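Local structure of putative HTH-type transcriptional regulator PH0061 (Pyrococcus horikoshii, 2DBB) at residues N122-S125 with E126-R130; M12-V15 with K16-E20. The protein probably binds specific DNA sequences as a transcriptional regulator of the AsnC family, through a winged helix-turn-helix domain. One frame throughout, in Å; residues are numbered along the deposited sequence.

Both contacts are local, each within one continuous run of chain that is largely helix, and they lie in different parts of the protein. Contact 2 comes first, on helix 9-18 within the helix-turn-helix region; contact 1 follows on helix 117-129, which packs against the four-stranded antiparallel sheet. Their centres are 37 Å apart, their nearest atoms are about 27 Å apart, and they fall on opposite sides of the chain's centre, sharing neither helix nor sheet. This separation fits the two-part build of AsnC-family regulators, with a DNA-binding head and a sheet-and-helix body. The second subunit touches contact 2 but not contact 1, so the head contributes to the dimer here.

Contact 1 of 2, residues N122-S125 with E126-R130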
# COMPACT_ATOMS: atom_id res chain seq x y z
N ASN B 122 -10.42 -2.85 20.57
CA ASN B 122 -11.04 -1.61 21.04
C ASN B 122 -11.04 -0.62 19.89
O ASN B 122 -12.03 0.05 19.64
CB ASN B 122 -10.26 -1.01 22.21
CG ASN B 122 -10.58 -1.68 23.53
OD1 ASN B 122 -10.10 -1.25 24.58
ND2 ASN B 122 -11.38 -2.73 23.49
N LEU B 123 -9.90 -0.54 19.20
CA LEU B 123 -9.76 0.39 18.08
C LEU B 123 -10.69 0.04 16.93
O LEU B 123 -11.23 0.93 16.28
CB LEU B 123 -8.31 0.42 17.60
CG LEU B 123 -8.01 1.47 16.53
CD1 LEU B 123 -8.53 2.83 17.00
CD2 LEU B 123 -6.51 1.54 16.28
N ILE B 124 -10.88 -1.26 16.69
CA ILE B 124 -11.76 -1.69 15.61
C ILE B 124 -13.19 -1.28 15.92
O ILE B 124 -13.92 -0.81 15.04
CB ILE B 124 -11.68 -3.22 15.39
CG1 ILE B 124 -10.34 -3.57 14.74
CG2 ILE B 124 -12.82 -3.68 14.50
CD1 ILE B 124 -10.09 -5.06 14.55
N SER B 125 -13.60 -1.46 17.17
CA SER B 125 -14.95 -1.10 17.60
C SER B 125 -15.15 0.39 17.43
O SER B 125 -16.21 0.82 16.99
CB SER B 125 -15.16 -1.47 19.08
OG SER B 125 -15.01 -2.86 19.27
N GLU B 126 -14.15 1.18 17.78
CA GLU B 126 -14.26 2.62 17.62
C GLU B 126 -14.45 2.97 16.16
O GLU B 126 -15.31 3.78 15.81
CB GLU B 126 -13.02 3.34 18.14
CG GLU B 126 -12.83 3.29 19.64
CD GLU B 126 -12.20 4.56 20.17
OE1 GLU B 126 -11.15 4.98 19.63
OE2 GLU B 126 -12.76 5.15 21.13
N PHE B 127 -13.64 2.37 15.30
CA PHE B 127 -13.74 2.63 13.87
C PHE B 127 -15.11 2.25 13.33
O PHE B 127 -15.73 3.02 12.59
CB PHE B 127 -12.67 1.85 13.10
CG PHE B 127 -12.81 1.98 11.61
CD1 PHE B 127 -12.48 3.16 10.96
CD2 PHE B 127 -13.34 0.93 10.86
CE1 PHE B 127 -12.68 3.31 9.60
CE2 PHE B 127 -13.55 1.07 9.49
CZ PHE B 127 -13.21 2.26 8.86
N LEU B 128 -15.58 1.07 13.69
CA LEU B 128 -16.87 0.58 13.21
C LEU B 128 -18.05 1.47 13.60
O LEU B 128 -19.03 1.56 12.86
CB LEU B 128 -17.10 -0.86 13.68
CG LEU B 128 -16.06 -1.86 13.13
CD1 LEU B 128 -16.26 -3.22 13.74
CD2 LEU B 128 -16.16 -1.92 11.61
N GLN B 129 -17.96 2.14 14.74
CA GLN B 129 -19.04 3.02 15.17
C GLN B 129 -19.24 4.12 14.14
O GLN B 129 -20.35 4.64 13.97
CB GLN B 129 -18.73 3.66 16.54
CG GLN B 129 -18.74 2.66 17.69
CD GLN B 129 -18.54 3.33 19.04
OE1 GLN B 129 -17.50 3.95 19.30
NE2 GLN B 129 -19.53 3.20 19.91
N ARG B 130 -18.17 4.45 13.43
CA ARG B 130 -18.20 5.49 12.41
C ARG B 130 -18.81 5.00 11.10
O ARG B 130 -19.01 5.78 10.18
CB ARG B 130 -16.78 5.99 12.16
CG ARG B 130 -16.22 6.78 13.33
CD ARG B 130 -14.71 6.81 13.31
NE ARG B 130 -14.18 7.74 14.31
CZ ARG B 130 -14.26 9.06 14.21
NH1 ARG B 130 -14.86 9.61 13.16
NH2 ARG B 130 -13.75 9.83 15.16
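The carbonyl oxygen I124 O takes the shortest hydrogen bond between N122-S125 and E126-R130, from L128 N at 2.8 Å, with an N-H...O angle of 164°. The leucine side chain closes over the same oxygen: L128 CG lies 3.1 Å from I124 O, a close C-H to carbonyl contact and not a hydrogen bond. Four residues apart on one face of the helix, I124 and L128 run side by side and point the same way, and the branch methyl I124 CG2 meets L128 CD1 at 3.6 Å. I124 CG2 stands anti to its own backbone N while CG1 lies beside that nitrogen (chi1 -72°), which turns the short branch to the leucine. The same i to i+4 pattern repeats as E126 N to N122 O, F127 N to L123 O at 3.0 Å, and Q129 N to S125 O, the last more bent at 144°. S125 OG bonds to E121 O, four residues earlier. L123, I124 and F127 pack on strand 107-114, and I124 and L128 reach strand 134-148, so this apolar side of helix 117-129 lies against the antiparallel sheet, while N122, S125, E126 and Q129 are exposed.

Contact 2 of 2, residues M12-V15 with K16-E20; sequences MQLV and KILSE
Successive i to i+4 backbone bonds hold M12-V15 to K16-E20, from I17 N to Q13 O at 2.8 Å and L18 N to L14 O at 170° to a more bent S19 N to V15 O at 136°. On one flank M12 and K16 cross at an angle. M12 CG lies anti to the backbone N (chi1 -169°), and bends at chi2 and chi3 bring the thioether across to the lysine. The packing rests on K16 CG against M12 CE at 3.9 Å; M12 CE to K16 NZ, at 2.9 Å, is too short for a methyl against an ammonium, so the fine placement of these two ends is doubtful. The lysine chain is bent at chi2 and chi4, and its ammonium group also has a weak hydrogen bond to Y67 OH of the second subunit. Further along, I17 CG1 comes within 3.1 Å of Q13 O, a close carbon-to-oxygen contact beside the I17 N to Q13 O bond. L14 and L18 approach more loosely, with L14 CG 4.5 Å from L18 CD1. At S19, OG sits between the backbone N and the carbonyl carbon, a placement that brings the hydroxyl above the carbonyl plane of K16 O, to which it donates at 2.5 Å, a short distance whose exact length carries little weight. L14 packs on helices 26-32 and 37-49 and I17 on helix 26-32, joining helix 9-18 to the predicted helix-turn-helix motif, while M12, V15, L18 and S19 pack on L65 and I58 of the second subunit, and S19 O accepts a hydrogen bond from its T57 OG1 beside them.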
# COMPACT_ATOMS: atom_id res chain seq x y z
N MET B 12 7.99 7.03 -17.04
CA MET B 12 7.57 5.76 -16.47
C MET B 12 8.76 5.02 -15.85
O MET B 12 8.64 4.45 -14.77
CB MET B 12 6.90 4.88 -17.53
CG MET B 12 6.20 3.64 -16.97
SD MET B 12 4.80 3.96 -15.84
CE MET B 12 5.52 3.54 -14.28
N GLN B 13 9.90 5.03 -16.52
CA GLN B 13 11.09 4.36 -16.00
C GLN B 13 11.46 4.99 -14.67
O GLN B 13 11.76 4.30 -13.69
CB GLN B 13 12.26 4.50 -16.98
CG GLN B 13 11.97 3.95 -18.36
CD GLN B 13 13.10 4.20 -19.34
OE1 GLN B 13 13.71 5.27 -19.34
NE2 GLN B 13 13.37 3.22 -20.20
N LEU B 14 11.41 6.32 -14.64
CA LEU B 14 11.72 7.11 -13.46
C LEU B 14 10.80 6.70 -12.31
O LEU B 14 11.23 6.55 -11.17
CB LEU B 14 11.55 8.58 -13.83
CG LEU B 14 12.30 9.69 -13.10
CD1 LEU B 14 13.75 9.29 -12.83
CD2 LEU B 14 12.25 10.93 -13.97
N VAL B 15 9.52 6.51 -12.61
CA VAL B 15 8.55 6.11 -11.61
C VAL B 15 8.90 4.71 -11.10
O VAL B 15 8.89 4.45 -9.89
CB VAL B 15 7.12 6.13 -12.20
CG1 VAL B 15 6.18 5.30 -11.33
CG2 VAL B 15 6.63 7.57 -12.29
N LYS B 16 9.21 3.82 -12.03
CA LYS B 16 9.57 2.44 -11.69
C LYS B 16 10.79 2.43 -10.76
O LYS B 16 10.82 1.70 -9.77
CB LYS B 16 9.89 1.67 -12.98
CG LYS B 16 8.69 1.35 -13.86
CD LYS B 16 7.87 0.19 -13.29
CE LYS B 16 6.83 -0.33 -14.28
NZ LYS B 16 5.71 0.62 -14.51
N ILE B 17 11.80 3.23 -11.09
CA ILE B 17 13.02 3.30 -10.30
C ILE B 17 12.80 3.88 -8.90
O ILE B 17 13.23 3.30 -7.91
CB ILE B 17 14.11 4.11 -11.04
CG1 ILE B 17 14.45 3.41 -12.36
CG2 ILE B 17 15.36 4.24 -10.17
CD1 ILE B 17 15.42 4.17 -13.24
N LEU B 18 12.12 5.02 -8.84
CA LEU B 18 11.83 5.68 -7.57
C LEU B 18 11.00 4.83 -6.62
O LEU B 18 11.05 5.02 -5.41
CB LEU B 18 11.11 7.01 -7.82
CG LEU B 18 11.97 8.09 -8.47
CD1 LEU B 18 11.13 9.31 -8.78
CD2 LEU B 18 13.13 8.43 -7.54
N SER B 19 10.24 3.90 -7.18
CA SER B 19 9.41 3.04 -6.36
C SER B 19 10.26 1.99 -5.64
O SER B 19 9.82 1.43 -4.63
CB SER B 19 8.32 2.36 -7.21
OG SER B 19 8.87 1.48 -8.18
N GLU B 20 11.47 1.73 -6.14
CA GLU B 20 12.38 0.76 -5.51
C GLU B 20 13.37 1.47 -4.59
O GLU B 20 13.81 0.89 -3.59
CB GLU B 20 13.16 -0.03 -6.58
CG GLU B 20 12.34 -1.04 -7.37
CD GLU B 20 11.71 -2.13 -6.51
OE1 GLU B 20 12.28 -2.49 -5.45
OE2 GLU B 20 10.64 -2.65 -6.90